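Decapping nuclease RAI1 (PDB 5ULJ) removes the NAD cap from the 5' end of capped RNAs by metal-dependent hydrolysis that releases the whole NAD moiety, and directly binds and stimulates the exoribonuclease RAT1. Local coordinates at residues I29-R34 / E215-V220; S85-L90 / I112-L117; E105-D110 / K229-G234. All coordinates share one frame; numbering follows the deposited sequence.

Interaction 1: residues I29-R34 / E215-V220; sequences IFAFAR and EQYISV. With 0WD ([[(2R,3S,4R,5R)-5-(3-aminocarbonyl-4H-pyridin-1-yl)-3,4-bis(oxidanyl)oxolan-2-yl]methoxy-oxidanyl-phosphoryl] [(2R,3S,4R,5R)-5-(6-aminopurin-9-yl)-4-oxidanyl-3-phosphonooxy-oxolan-2-yl]methyl hydrogen phosphate), chain F.
F30 and F32 both place CG between the backbone N and the carbonyl carbon (chi1 64° and 67°), a torsion that swings each ring off its own strand and over the neighbour it pairs with. The same solution is used twice: V220 CB sits 3.8 Å from the centroid of the F30 ring and I218 CB 3.8 Å from that of F32, each a CH-pi contact over a ring face, displaced toward the rim. V220 does double duty, because its CG2 also reaches the edge of the F32 ring at CE1, 3.9 Å away. Beneath the rings, 29-34 and 216-220 run antiparallel. F32 and I218 exchange two backbone bonds, with I218 N 2.8 Å from F32 O, and R34 and Q216 exchange two more. At the far end I29 and F30 both face V220, a classic beta bulge in which V220 O accepts a bond of 3.0 Å from I29 N and only a weak one from F30 N. On the opposite face A31 CB and A33 CB approach the Y217 ring obliquely; its hydroxyl bonds to K48 and Y254. R34 lies alongside Q216, a residue of the dinucleotide pocket, and its guanidinium is held by N83 and Y214 O. Paired amides and ring faces thus leave the phenylalanine face largely apolar, packed on A93 and L94 of helix 88-101, with R34 and Q216 at its ligand end.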
# COMPACT_ATOMS: atom_id res chain seq x y z
N ILE A 29 -0.00 -6.98 -14.30
CA ILE A 29 0.80 -7.75 -15.24
C ILE A 29 1.37 -9.01 -14.59
O ILE A 29 1.59 -10.01 -15.27
CB ILE A 29 1.94 -6.91 -15.84
CG1 ILE A 29 2.78 -6.26 -14.74
CG2 ILE A 29 1.38 -5.83 -16.76
CD1 ILE A 29 4.05 -5.62 -15.25
N PHE A 30 1.60 -8.96 -13.28
CA PHE A 30 1.97 -10.15 -12.53
C PHE A 30 1.72 -9.97 -11.03
O PHE A 30 1.44 -8.87 -10.57
CB PHE A 30 3.43 -10.55 -12.78
CG PHE A 30 4.44 -9.54 -12.31
CD1 PHE A 30 4.84 -8.50 -13.13
CD2 PHE A 30 5.02 -9.66 -11.05
CE1 PHE A 30 5.78 -7.58 -12.70
CE2 PHE A 30 5.96 -8.74 -10.62
CZ PHE A 30 6.34 -7.70 -11.44
N ALA A 31 1.83 -11.07 -10.29
CA ALA A 31 1.61 -11.05 -8.86
C ALA A 31 2.55 -12.01 -8.14
O ALA A 31 3.04 -12.97 -8.73
CB ALA A 31 0.16 -11.40 -8.54
N PHE A 32 2.81 -11.73 -6.87
CA PHE A 32 3.54 -12.65 -6.02
C PHE A 32 2.98 -12.55 -4.61
O PHE A 32 2.20 -11.64 -4.31
CB PHE A 32 5.05 -12.35 -6.04
CG PHE A 32 5.43 -11.04 -5.40
CD1 PHE A 32 5.35 -9.86 -6.12
CD2 PHE A 32 5.89 -11.00 -4.10
CE1 PHE A 32 5.72 -8.65 -5.55
CE2 PHE A 32 6.26 -9.80 -3.52
CZ PHE A 32 6.17 -8.62 -4.24
N ALA A 33 3.35 -13.48 -3.74
CA ALA A 33 2.75 -13.51 -2.41
C ALA A 33 3.68 -14.07 -1.35
O ALA A 33 4.56 -14.88 -1.62
CB ALA A 33 1.46 -14.32 -2.44
N ARG A 34 3.48 -13.60 -0.12
CA ARG A 34 4.07 -14.20 1.06
C ARG A 34 2.97 -14.96 1.78
O ARG A 34 1.96 -14.36 2.16
CB ARG A 34 4.69 -13.13 1.97
CG ARG A 34 5.43 -13.68 3.17
CD ARG A 34 6.03 -12.56 4.01
NE ARG A 34 5.00 -11.79 4.70
CZ ARG A 34 5.18 -10.56 5.17
NH1 ARG A 34 6.34 -9.94 5.01
NH2 ARG A 34 4.18 -9.93 5.79
N GLU A 215 0.41 -13.42 5.76
CA GLU A 215 -0.20 -13.54 4.44
C GLU A 215 -0.30 -12.19 3.74
O GLU A 215 -0.96 -11.27 4.21
CB GLU A 215 -1.60 -14.16 4.55
CG GLU A 215 -1.59 -15.61 4.99
CD GLU A 215 -2.99 -16.18 5.14
OE1 GLU A 215 -3.85 -15.52 5.76
OE2 GLU A 215 -3.24 -17.29 4.62
N GLN A 216 0.38 -12.08 2.60
CA GLN A 216 0.37 -10.87 1.80
C GLN A 216 0.29 -11.20 0.32
O GLN A 216 1.23 -11.76 -0.25
CB GLN A 216 1.61 -10.01 2.09
CG GLN A 216 1.66 -9.42 3.49
CD GLN A 216 0.76 -8.21 3.64
OE1 GLN A 216 -0.44 -8.34 3.92
NE2 GLN A 216 1.32 -7.02 3.45
N TYR A 217 -0.83 -10.86 -0.30
CA TYR A 217 -0.99 -11.05 -1.74
C TYR A 217 -0.65 -9.75 -2.46
O TYR A 217 -1.37 -8.76 -2.35
CB TYR A 217 -2.42 -11.49 -2.08
CG TYR A 217 -2.68 -11.67 -3.56
CD1 TYR A 217 -2.39 -12.87 -4.19
CD2 TYR A 217 -3.23 -10.65 -4.32
CE1 TYR A 217 -2.63 -13.04 -5.55
CE2 TYR A 217 -3.48 -10.81 -5.67
CZ TYR A 217 -3.17 -12.01 -6.28
OH TYR A 217 -3.41 -12.17 -7.62
N ILE A 218 0.46 -9.75 -3.19
CA ILE A 218 0.94 -8.54 -3.83
C ILE A 218 0.64 -8.52 -5.33
O ILE A 218 1.18 -9.32 -6.09
CB ILE A 218 2.46 -8.36 -3.64
CG1 ILE A 218 2.83 -8.47 -2.16
CG2 ILE A 218 2.91 -7.02 -4.23
CD1 ILE A 218 2.19 -7.41 -1.29
N SER A 219 -0.22 -7.60 -5.73
CA SER A 219 -0.46 -7.35 -7.15
C SER A 219 0.57 -6.35 -7.66
O SER A 219 0.95 -5.42 -6.95
CB SER A 219 -1.88 -6.83 -7.37
OG SER A 219 -2.08 -6.46 -8.73
N VAL A 220 1.04 -6.56 -8.88
CA VAL A 220 1.95 -5.60 -9.50
C VAL A 220 1.35 -5.10 -10.80
O VAL A 220 1.10 -5.87 -11.72
CB VAL A 220 3.34 -6.21 -9.77
CG1 VAL A 220 4.26 -5.16 -10.37
CG2 VAL A 220 3.93 -6.78 -8.49
C1M 0WD F . 5.69 -4.41 2.44
C2M 0WD F . 4.85 -3.30 3.00
O2M 0WD F . 5.42 -2.81 4.23
C3M 0WD F . 3.63 -4.12 3.28
O3M 0WD F . 3.98 -5.08 4.28
O4M 0WD F . 4.82 -4.85 1.37
C4M 0WD F . 3.47 -4.83 1.94
C5M 0WD F . 2.50 -4.11 0.99
O5M 0WD F . 3.05 -2.89 0.47
PN 0WD F . 2.05 -1.66 0.19
O1N 0WD F . 0.91 -2.48 -0.29
O2N 0WD F . 2.91 -0.83 -0.69
O3P 0WD F . 1.76 -1.03 1.64
PA 0WD F . 0.45 -0.27 2.12
O1A 0WD F . 0.83 0.68 3.19
O2A 0WD F . -0.30 0.22 0.94
O5B 0WD F . -0.39 -1.47 2.79
C5B 0WD F . -0.52 -1.55 4.22
C4B 0WD F . -0.55 -3.02 4.65
C3B 0WD F . -1.49 -3.23 5.81
O3B 0WD F . -2.87 -3.06 5.41
P2' 0WD F . -3.66 -1.73 5.78
OP2 0WD F . -5.04 -2.26 5.93
OP1 0WD F . -3.05 -1.29 7.04
OP3 0WD F . -3.47 -0.86 4.61
O4B 0WD F . 0.70 -3.43 5.25
C1B 0WD F . 0.35 -4.57 6.10
C2B 0WD F . -1.17 -4.68 6.00
O2B 0WD F . -1.51 -5.38 4.80

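Interaction 2: residues S85-L90 / I112-L117; sequences SDMKCL and ITYRGL. With 0WD ([[(2R,3S,4R,5R)-5-(3-aminocarbonyl-4H-pyridin-1-yl)-3,4-bis(oxidanyl)oxolan-2-yl]methoxy-oxidanyl-phosphoryl] [(2R,3S,4R,5R)-5-(6-aminopurin-9-yl)-4-oxidanyl-3-phosphonooxy-oxolan-2-yl]methyl hydrogen phosphate), chain F.
The hydroxyl of Y114 donates to the backbone carbonyl of D86, with OH 2.7 Å from O, in the carbonyl plane and on a lone pair. This short bond is the one polar link between 85-90 and 112-117, and the close packing gathers round the ring that carries it. With CG anti to the carbonyl carbon (chi1 -69°), Y114 projects from the end of strand 111-114 toward the start of helix 88-101, where M87 is the N-cap residue. L90 approaches from the opposite direction and lays CD2 over one ring face, 4.2 Å from CZ and offset toward the rim. M87 runs past the ring in the opposite sense to Y114, its CG 4.1 Å from CE2, before a bend at chi3 carries CE to the backbone of I112. Bonded at the hydroxyl and covered on a face, the ring probably has little freedom to turn.

Away from the ring the contact thins quickly. L90 CD2 and I112 CG2 are 4.4 Å apart, K88 extends into solvent, and D86, partly exposed, accepts a weak bond from K88 N at its OD1.

Beyond Y114 the chain serves the ligand. Y114 is the N-cap of helix 115-123, and G116 N, in its first turn, donates to O2N of the dinucleotide at 2.9 Å. R115, bent at chi2 and chi3, spans the two phosphates: NE lies 2.9 Å from O2A and NH2 3.0 Å from O1N, while E235 O and Q282 O also accept from its guanidinium. An uncharged hydroxyl-carbonyl bond thus lies beside a strand-to-helix turn whose amide and guanidinium probably offset the negative charge of the pyrophosphate.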
# COMPACT_ATOMS: atom_id res chain seq x y z
N SER A 85 10.99 -4.68 3.72
CA SER A 85 11.45 -3.30 3.81
C SER A 85 12.38 -2.97 2.64
O SER A 85 12.68 -1.80 2.39
CB SER A 85 12.16 -3.05 5.14
OG SER A 85 11.33 -3.41 6.23
N ASP A 86 12.83 -4.00 1.94
CA ASP A 86 13.66 -3.82 0.75
C ASP A 86 12.84 -4.01 -0.52
O ASP A 86 11.61 -3.94 -0.49
CB ASP A 86 14.84 -4.80 0.77
CG ASP A 86 14.42 -6.23 1.06
OD1 ASP A 86 13.31 -6.64 0.64
OD2 ASP A 86 15.20 -6.96 1.71
N MET A 87 13.51 -4.25 -1.64
CA MET A 87 12.83 -4.48 -2.91
C MET A 87 13.18 -5.85 -3.47
O MET A 87 12.93 -6.14 -4.64
CB MET A 87 13.20 -3.40 -3.92
CG MET A 87 12.98 -1.97 -3.43
SD MET A 87 13.26 -0.75 -4.72
CE MET A 87 11.86 -1.05 -5.79
N LYS A 88 13.75 -6.70 -2.61
CA LYS A 88 14.26 -8.01 -3.03
C LYS A 88 13.22 -8.87 -3.73
O LYS A 88 13.42 -9.29 -4.87
CB LYS A 88 14.82 -8.76 -1.82
CG LYS A 88 15.27 -10.18 -2.13
CD LYS A 88 15.83 -10.87 -0.90
CE LYS A 88 16.21 -12.31 -1.20
NZ LYS A 88 16.82 -12.98 -0.01
N CYS A 89 12.10 -9.13 -3.05
CA CYS A 89 11.08 -10.02 -3.58
C CYS A 89 10.35 -9.42 -4.77
O CYS A 89 9.96 -10.14 -5.70
CB CYS A 89 10.09 -10.39 -2.48
SG CYS A 89 10.85 -11.24 -1.08
N LEU A 90 10.18 -8.10 -4.76
CA LEU A 90 9.57 -7.41 -5.89
C LEU A 90 10.43 -7.58 -7.15
O LEU A 90 9.91 -7.88 -8.22
CB LEU A 90 9.39 -5.92 -5.58
CG LEU A 90 8.96 -5.03 -6.75
CD1 LEU A 90 7.65 -5.51 -7.34
CD2 LEU A 90 8.86 -3.58 -6.31
N ILE A 112 9.59 2.44 -10.85
CA ILE A 112 9.28 1.18 -10.20
C ILE A 112 9.29 1.35 -8.68
O ILE A 112 10.32 1.69 -8.10
CB ILE A 112 10.27 0.07 -10.60
CG1 ILE A 112 10.20 -0.19 -12.11
CG2 ILE A 112 10.00 -1.21 -9.82
CD1 ILE A 112 11.29 -1.11 -12.62
N THR A 113 8.15 1.12 -8.04
CA THR A 113 8.03 1.35 -6.61
C THR A 113 6.83 0.64 -5.99
O THR A 113 6.12 -0.11 -6.66
CB THR A 113 7.93 2.86 -6.29
OG1 THR A 113 7.91 3.06 -4.88
CG2 THR A 113 6.68 3.45 -6.91
N TYR A 114 6.61 0.88 -4.70
CA TYR A 114 5.48 0.31 -3.98
C TYR A 114 4.29 1.27 -3.97
O TYR A 114 4.47 2.49 -3.96
CB TYR A 114 5.86 -0.04 -2.54
CG TYR A 114 6.83 -1.19 -2.42
CD1 TYR A 114 6.39 -2.51 -2.51
CD2 TYR A 114 8.18 -0.97 -2.19
CE1 TYR A 114 7.26 -3.57 -2.39
CE2 TYR A 114 9.07 -2.02 -2.07
CZ TYR A 114 8.60 -3.32 -2.17
OH TYR A 114 9.48 -4.37 -2.05
N ARG A 115 3.09 0.71 -3.95
CA ARG A 115 1.86 1.50 -3.91
C ARG A 115 1.80 2.39 -2.67
O ARG A 115 1.46 3.57 -2.77
CB ARG A 115 0.64 0.57 -3.94
CG ARG A 115 -0.72 1.26 -3.99
CD ARG A 115 -1.31 1.46 -2.59
NE ARG A 115 -1.20 0.26 -1.77
CZ ARG A 115 -2.09 -0.73 -1.77
NH1 ARG A 115 -3.16 -0.67 -2.55
NH2 ARG A 115 -1.91 -1.78 -0.98
N GLY A 116 2.13 1.82 -1.52
CA GLY A 116 2.03 2.52 -0.25
C GLY A 116 2.88 3.78 -0.18
O GLY A 116 2.51 4.75 0.48
N LEU A 117 4.02 3.76 -0.86
CA LEU A 117 4.91 4.91 -0.90
C LEU A 117 4.29 6.04 -1.71
O LEU A 117 4.42 7.22 -1.36
CB LEU A 117 6.27 4.52 -1.47
CG LEU A 117 6.96 3.37 -0.74
CD1 LEU A 117 8.27 3.01 -1.43
CD2 LEU A 117 7.20 3.73 0.72
C1M 0WD F . 5.69 -4.41 2.44
C2M 0WD F . 4.85 -3.30 3.00
O2M 0WD F . 5.42 -2.81 4.23
C3M 0WD F . 3.63 -4.12 3.28
O3M 0WD F . 3.98 -5.08 4.28
O4M 0WD F . 4.82 -4.85 1.37
C4M 0WD F . 3.47 -4.83 1.94
C5M 0WD F . 2.50 -4.11 0.99
O5M 0WD F . 3.05 -2.89 0.47
PN 0WD F . 2.05 -1.66 0.19
O1N 0WD F . 0.91 -2.48 -0.29
O2N 0WD F . 2.91 -0.83 -0.69
O3P 0WD F . 1.76 -1.03 1.64
PA 0WD F . 0.45 -0.27 2.12
O1A 0WD F . 0.83 0.68 3.19
O2A 0WD F . -0.30 0.22 0.94
O5B 0WD F . -0.39 -1.47 2.79
C5B 0WD F . -0.52 -1.55 4.22
C4B 0WD F . -0.55 -3.02 4.65
C3B 0WD F . -1.49 -3.23 5.81
O3B 0WD F . -2.87 -3.06 5.41
P2' 0WD F . -3.66 -1.73 5.78
OP2 0WD F . -5.04 -2.26 5.93
OP1 0WD F . -3.05 -1.29 7.04
OP3 0WD F . -3.47 -0.86 4.61
O4B 0WD F . 0.70 -3.43 5.25
C1B 0WD F . 0.35 -4.57 6.10
C2B 0WD F . -1.17 -4.68 6.00
O2B 0WD F . -1.51 -5.38 4.80

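Interaction 3: residues E105-D110 / K229-G234; sequences EKVNVD and KMLLAG. With 0WD ([[(2R,3S,4R,5R)-5-(3-aminocarbonyl-4H-pyridin-1-yl)-3,4-bis(oxidanyl)oxolan-2-yl]methoxy-oxidanyl-phosphoryl] [(2R,3S,4R,5R)-5-(6-aminopurin-9-yl)-4-oxidanyl-3-phosphonooxy-oxolan-2-yl]methyl hydrogen phosphate), chain F.
K229 and N108 cross at an angle, the lysine reaching back over the loop until its ammonium meets the asparagine from within the amide plane. K229 NZ lies 2.9 Å from N108 OD1, on a lone pair of that oxygen, and makes a weaker bond to the backbone O of the same residue, with the ammonium of K222 also close by. A bend at chi3 (68°) in the otherwise extended lysine chain turns its end toward both oxygens. N108 is itself the centre of an inverse gamma turn, so the ammonium grips the loop where it reverses.

D110 is oriented quite differently: it turns its carboxylate to the start of the strand instead of to the lysine's charge. OD2 accepts from K229 N at 2.8 Å through its anti lone pair, and in return D110 N donates to K229 O at 2.6 Å, from well above the carbonyl plane. K229 NZ remains 6.8 Å from D110 OD2; the carboxylate's salt bridge is instead made through OD1 to R353.

Farther along the strand V109 and L231 cross obliquely, CG2 of the valine 4.1 Å from CB of the leucine, and V109 CG1 rests against the backbone of M230. V107 adds a more distant touch on L231, whose side chain also packs on L94 of helix 88-101. An alanine in place of K229 is likely to leave N108 without its ammonium partner and the turn freer to move, although the backbone bonds to D110 could persist.

The loop leads from helix 88-101 into strand 111-114, which pairs in parallel with strand 228-239 in the sheet of the PD-(D/E)XK nuclease domain; farther along that second strand, A233 and G234 line the dinucleotide pocket.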
# COMPACT_ATOMS: atom_id res chain seq x y z
N GLU A 105 12.86 -8.74 -22.17
CA GLU A 105 13.12 -7.31 -22.20
C GLU A 105 12.61 -6.65 -20.92
O GLU A 105 11.69 -7.15 -20.28
CB GLU A 105 12.48 -6.66 -23.42
CG GLU A 105 12.82 -7.33 -24.75
CD GLU A 105 14.22 -6.98 -25.24
OE1 GLU A 105 14.83 -6.05 -24.68
OE2 GLU A 105 14.69 -7.65 -26.18
N LYS A 106 13.22 -5.52 -20.55
CA LYS A 106 12.81 -4.81 -19.34
C LYS A 106 11.40 -4.25 -19.50
O LYS A 106 10.97 -3.93 -20.61
CB LYS A 106 13.79 -3.67 -19.02
CG LYS A 106 13.77 -2.52 -20.01
CD LYS A 106 14.81 -1.47 -19.65
CE LYS A 106 14.77 -0.29 -20.62
NZ LYS A 106 15.87 0.67 -20.37
N VAL A 107 10.67 -4.16 -18.39
CA VAL A 107 9.32 -3.62 -18.42
C VAL A 107 9.37 -2.14 -18.81
O VAL A 107 10.26 -1.40 -18.38
CB VAL A 107 8.60 -3.81 -17.07
CG1 VAL A 107 9.34 -3.10 -15.94
CG2 VAL A 107 7.15 -3.35 -17.15
N ASN A 108 8.43 -1.72 -19.66
CA ASN A 108 8.47 -0.37 -20.21
C ASN A 108 7.78 0.66 -19.32
O ASN A 108 6.66 1.09 -19.60
CB ASN A 108 7.83 -0.37 -21.60
CG ASN A 108 8.31 0.79 -22.46
OD1 ASN A 108 7.62 1.80 -22.61
ND2 ASN A 108 9.51 0.65 -23.02
N VAL A 109 8.47 1.05 -18.25
CA VAL A 109 7.98 2.09 -17.36
C VAL A 109 9.11 3.05 -17.00
O VAL A 109 10.28 2.78 -17.26
CB VAL A 109 7.39 1.51 -16.06
CG1 VAL A 109 6.17 0.65 -16.35
CG2 VAL A 109 8.44 0.71 -15.31
N ASP A 110 8.75 4.18 -16.38
CA ASP A 110 9.74 5.15 -15.94
C ASP A 110 10.06 4.97 -14.46
O ASP A 110 11.18 5.26 -14.02
CB ASP A 110 9.25 6.58 -16.19
CG ASP A 110 8.84 6.80 -17.63
OD1 ASP A 110 9.72 6.84 -18.51
OD2 ASP A 110 7.62 6.96 -17.88
N LYS A 229 5.02 6.69 -16.92
CA LYS A 229 4.61 5.29 -16.87
C LYS A 229 5.22 4.66 -15.62
O LYS A 229 6.41 4.82 -15.36
CB LYS A 229 5.05 4.54 -18.13
CG LYS A 229 4.58 5.19 -19.43
CD LYS A 229 5.05 4.40 -20.64
CE LYS A 229 4.36 3.05 -20.73
NZ LYS A 229 4.83 2.24 -21.89
N MET A 230 4.40 3.97 -14.84
CA MET A 230 4.84 3.50 -13.54
C MET A 230 4.49 2.04 -13.27
O MET A 230 3.50 1.51 -13.78
CB MET A 230 4.23 4.37 -12.43
CG MET A 230 4.52 5.86 -12.57
SD MET A 230 3.66 6.86 -11.34
CE MET A 230 4.55 6.40 -9.86
N LEU A 231 5.33 1.40 -12.46
CA LEU A 231 5.05 0.06 -11.95
C LEU A 231 4.80 0.14 -10.45
O LEU A 231 5.67 0.57 -9.70
CB LEU A 231 6.21 -0.89 -12.25
CG LEU A 231 5.87 -2.38 -12.21
CD1 LEU A 231 4.97 -2.74 -13.38
CD2 LEU A 231 7.14 -3.22 -12.23
N LEU A 232 3.60 -0.26 -10.03
CA LEU A 232 3.25 -0.23 -8.61
C LEU A 232 3.01 -1.63 -8.06
O LEU A 232 2.25 -2.41 -8.64
CB LEU A 232 2.01 0.63 -8.37
CG LEU A 232 2.07 2.13 -8.67
CD1 LEU A 232 0.84 2.83 -8.11
CD2 LEU A 232 3.34 2.75 -8.11
N ALA A 233 3.65 -1.94 -6.95
CA ALA A 233 3.37 -3.18 -6.22
C ALA A 233 2.54 -2.86 -4.99
O ALA A 233 2.94 -2.03 -4.16
CB ALA A 233 4.66 -3.88 -5.84
N GLY A 234 1.38 -3.50 -4.86
CA GLY A 234 0.49 -3.22 -3.75
C GLY A 234 -0.25 -4.44 -3.23
O GLY A 234 -0.70 -5.29 -4.00
C1M 0WD F . 5.69 -4.41 2.44
C2M 0WD F . 4.85 -3.30 3.00
O2M 0WD F . 5.42 -2.81 4.23
C3M 0WD F . 3.63 -4.12 3.28
O3M 0WD F . 3.98 -5.08 4.28
O4M 0WD F . 4.82 -4.85 1.37
C4M 0WD F . 3.47 -4.83 1.94
C5M 0WD F . 2.50 -4.11 0.99
O5M 0WD F . 3.05 -2.89 0.47
PN 0WD F . 2.05 -1.66 0.19
O1N 0WD F . 0.91 -2.48 -0.29
O2N 0WD F . 2.91 -0.83 -0.69
O3P 0WD F . 1.76 -1.03 1.64
PA 0WD F . 0.45 -0.27 2.12
O1A 0WD F . 0.83 0.68 3.19
O2A 0WD F . -0.30 0.22 0.94
O5B 0WD F . -0.39 -1.47 2.79
C5B 0WD F . -0.52 -1.55 4.22
C4B 0WD F . -0.55 -3.02 4.65
C3B 0WD F . -1.49 -3.23 5.81
O3B 0WD F . -2.87 -3.06 5.41
P2' 0WD F . -3.66 -1.73 5.78
OP2 0WD F . -5.04 -2.26 5.93
OP1 0WD F . -3.05 -1.29 7.04
OP3 0WD F . -3.47 -0.86 4.61
O4B 0WD F . 0.70 -3.43 5.25
C1B 0WD F . 0.35 -4.57 6.10
C2B 0WD F . -1.17 -4.68 6.00
O2B 0WD F . -1.51 -5.38 4.80

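The three contacts surround strand 228-239, residues of helix 88-101 pack on all of them, and all share the dinucleotide. Interaction 1 joins interaction 3 edge to edge, S219 O lying 2.9 Å from G234 N in a probable hydrogen bond, while V220 packs on L231. On the other side of that strand, interaction 2 is probably hydrogen-bonded to interaction 3 through T113 N, 3.0 Å from L231 O, and R115 N, 2.8 Å from A233 O. L90 bridges them: its CA is 4.0 Å from F32 CZ, its CD1 3.7 Å from A233 CB. The centres of the contacts lie about 11 to 15 Å apart. Interaction 2 supplies direct phosphate bonds; interactions 1 and 3 contribute pocket walls near E235.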